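Local coordinates for class I SAM-dependent methyltransferase (Silicibacter pomeroyi DSS-3, PDB 3CVO), which is of unknown function but has a Rossmann fold and probably binds S-adenosylmethionine to transfer its methyl group, at residues A[37-42]-A[56-61]. Residues are numbered along the deposited sequence; the frame is centred on the assembly and turned at random.
Sequences YGSGGS and SVESDR. With EDO (1,2-ethanediol), chain P.
Ser39 and Glu58 meet where the two parallel strands of a Rossmann-fold beta-alpha-beta unit end, joining the glycine-rich turn after strand 33-37 to Glu58, the last residue of strand 53-58. One carboxylate oxygen does the gripping: Glu58 OE1 accepts Ser39 N at 3.0 Å, nearly in line with its C-O bond, and Ser39 OG at 2.8 Å on the anti side, tilted 28° from the carboxylate plane. With OG set between its own backbone N and carbonyl carbon (chi1 74°), both donors of Ser39 converge on that atom. The other oxygen, Glu58 OE2, takes Asp60 N at 3.0 Å through its anti lone pair, so that the two ends of the carboxylate tie separate turns together and fix its rotation. Replacing the carboxylate by an alanine's methyl is likely to leave Ser39 N, Ser39 OG and Asp60 N without these acceptors, the turn less firmly tied to strand 53-58. The parallel bridge of Tyr37 with Val57 ends with the hydrogen bond from Gly38 N to Val57 O, 2.8 Å, and Tyr37 CD1 rests 4.0 Å from Val57 CB on the sheet face where Tyr110 also packs. Glu58 occupies the position where many class I methyltransferases carry the acidic residue that binds the cofactor's ribose hydroxyls, and may do so here. Farther out, Trp63 and Ala64 of helix 61-73 touch the Glu58 side chain, and Asp60 OD1 caps Trp63 N.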
loop_
_atom_site.group_PDB
_atom_site.type_symbol
_atom_site.label_atom_id
_atom_site.label_comp_id
_atom_site.label_asym_id
_atom_site.label_seq_id
_atom_site.Cartn_x
_atom_site.Cartn_y
_atom_site.Cartn_z
ATOM N N TYR A 37 -6.845 -1.764 18.438
ATOM C CA TYR A 37 -5.446 -1.463 18.148
ATOM C C TYR A 37 -4.902 -0.671 19.328
ATOM O O TYR A 37 -5.387 0.411 19.614
ATOM C CB TYR A 37 -5.357 -0.641 16.887
ATOM C CG TYR A 37 -5.765 -1.318 15.597
ATOM C CD1 TYR A 37 -4.875 -2.074 14.881
ATOM C CD2 TYR A 37 -7.048 -1.145 15.079
ATOM C CE1 TYR A 37 -5.225 -2.649 13.645
ATOM C CE2 TYR A 37 -7.419 -1.695 13.855
ATOM C CZ TYR A 37 -6.493 -2.453 13.138
ATOM O OH TYR A 37 -6.759 -2.975 11.893
ATOM N N GLY A 38 -3.927 -1.234 20.022
ATOM C CA GLY A 38 -3.525 -0.730 21.323
ATOM C C GLY A 38 -4.168 -1.580 22.386
ATOM O O GLY A 38 -5.315 -1.976 22.254
ATOM N N SER A 39 -3.400 -1.965 23.385
ATOM C CA SER A 39 -3.950 -2.763 24.486
ATOM C C SER A 39 -3.744 -2.016 25.783
ATOM O O SER A 39 -2.825 -1.240 25.909
ATOM C CB SER A 39 -3.338 -4.170 24.534
ATOM O OG SER A 39 -2.015 -4.138 25.017
ATOM N N GLY A 40 -4.627 -2.256 26.736
ATOM C CA GLY A 40 -4.550 -1.632 28.052
ATOM C C GLY A 40 -5.865 -1.601 28.795
ATOM O O GLY A 40 -6.607 -2.586 28.880
ATOM N N GLY A 41 -6.179 -0.433 29.307
ATOM C CA GLY A 41 -7.404 -0.270 30.111
ATOM C C GLY A 41 -8.657 -0.707 29.374
ATOM O O GLY A 41 -9.584 -1.300 29.963
ATOM N N SER A 42 -8.680 -0.454 28.074
ATOM C CA SER A 42 -9.889 -0.715 27.275
ATOM C C SER A 42 -10.125 -2.215 27.209
ATOM O O SER A 42 -11.249 -2.723 27.232
ATOM C CB SER A 42 -9.746 -0.146 25.859
ATOM O OG SER A 42 -8.536 -0.574 25.231
ATOM N N SER A 56 -6.626 -7.743 20.499
ATOM C CA SER A 56 -5.919 -6.482 20.715
ATOM C C SER A 56 -4.525 -6.568 20.112
ATOM O O SER A 56 -3.703 -7.379 20.493
ATOM C CB SER A 56 -5.817 -6.167 22.215
ATOM O OG SER A 56 -7.105 -6.258 22.840
ATOM N N VAL A 57 -4.302 -5.708 19.135
ATOM C CA VAL A 57 -3.047 -5.624 18.404
ATOM C C VAL A 57 -2.119 -4.714 19.179
ATOM O O VAL A 57 -2.446 -3.597 19.564
ATOM C CB VAL A 57 -3.287 -5.066 16.926
ATOM C CG1 VAL A 57 -1.925 -4.772 16.185
ATOM C CG2 VAL A 57 -4.224 -6.000 16.144
ATOM N N GLU A 58 -0.919 -5.195 19.420
ATOM C CA GLU A 58 -0.000 -4.465 20.291
ATOM C C GLU A 58 1.447 -4.512 19.769
ATOM O O GLU A 58 1.963 -5.581 19.509
ATOM C CB GLU A 58 -0.058 -5.107 21.696
ATOM C CG GLU A 58 0.877 -4.498 22.753
ATOM C CD GLU A 58 0.681 -2.983 22.904
ATOM O OE1 GLU A 58 -0.454 -2.586 23.213
ATOM O OE2 GLU A 58 1.648 -2.230 22.643
ATOM N N SER A 59 2.083 -3.341 19.683
ATOM C CA SER A 59 3.448 -3.226 19.145
ATOM C C SER A 59 4.557 -3.400 20.211
ATOM O O SER A 59 5.686 -3.756 19.872
ATOM C CB SER A 59 3.640 -1.860 18.431
ATOM O OG SER A 59 3.324 -0.781 19.289
ATOM N N ASP A 60 4.225 -3.172 21.481
ATOM C CA ASP A 60 5.202 -3.205 22.597
ATOM C C ASP A 60 5.181 -4.620 23.169
ATOM O O ASP A 60 4.257 -5.008 23.857
ATOM C CB ASP A 60 4.832 -2.145 23.642
ATOM C CG ASP A 60 5.807 -2.060 24.817
ATOM O OD1 ASP A 60 6.473 -3.039 25.182
ATOM O OD2 ASP A 60 5.880 -0.969 25.408
ATOM N N ARG A 61 6.211 -5.388 22.856
ATOM C CA ARG A 61 6.265 -6.780 23.267
ATOM C C ARG A 61 6.180 -6.936 24.798
ATOM O O ARG A 61 5.495 -7.833 25.321
ATOM C CB ARG A 61 7.538 -7.446 22.759
ATOM C CG ARG A 61 7.577 -8.923 23.084
ATOM C CD ARG A 61 8.714 -9.675 22.409
ATOM N NE ARG A 61 8.383 -11.094 22.299
ATOM C CZ ARG A 61 9.109 -11.982 21.633
ATOM N NH1 ARG A 61 10.220 -11.602 21.016
ATOM N NH2 ARG A 61 8.718 -13.248 21.576
HETATM C C1 EDO P . 6.552 -0.373 29.745
HETATM O O1 EDO P . 5.230 -0.455 30.283
HETATM C C2 EDO P . 6.478 -0.499 28.232
HETATM O O2 EDO P . 7.201 -1.665 27.815
#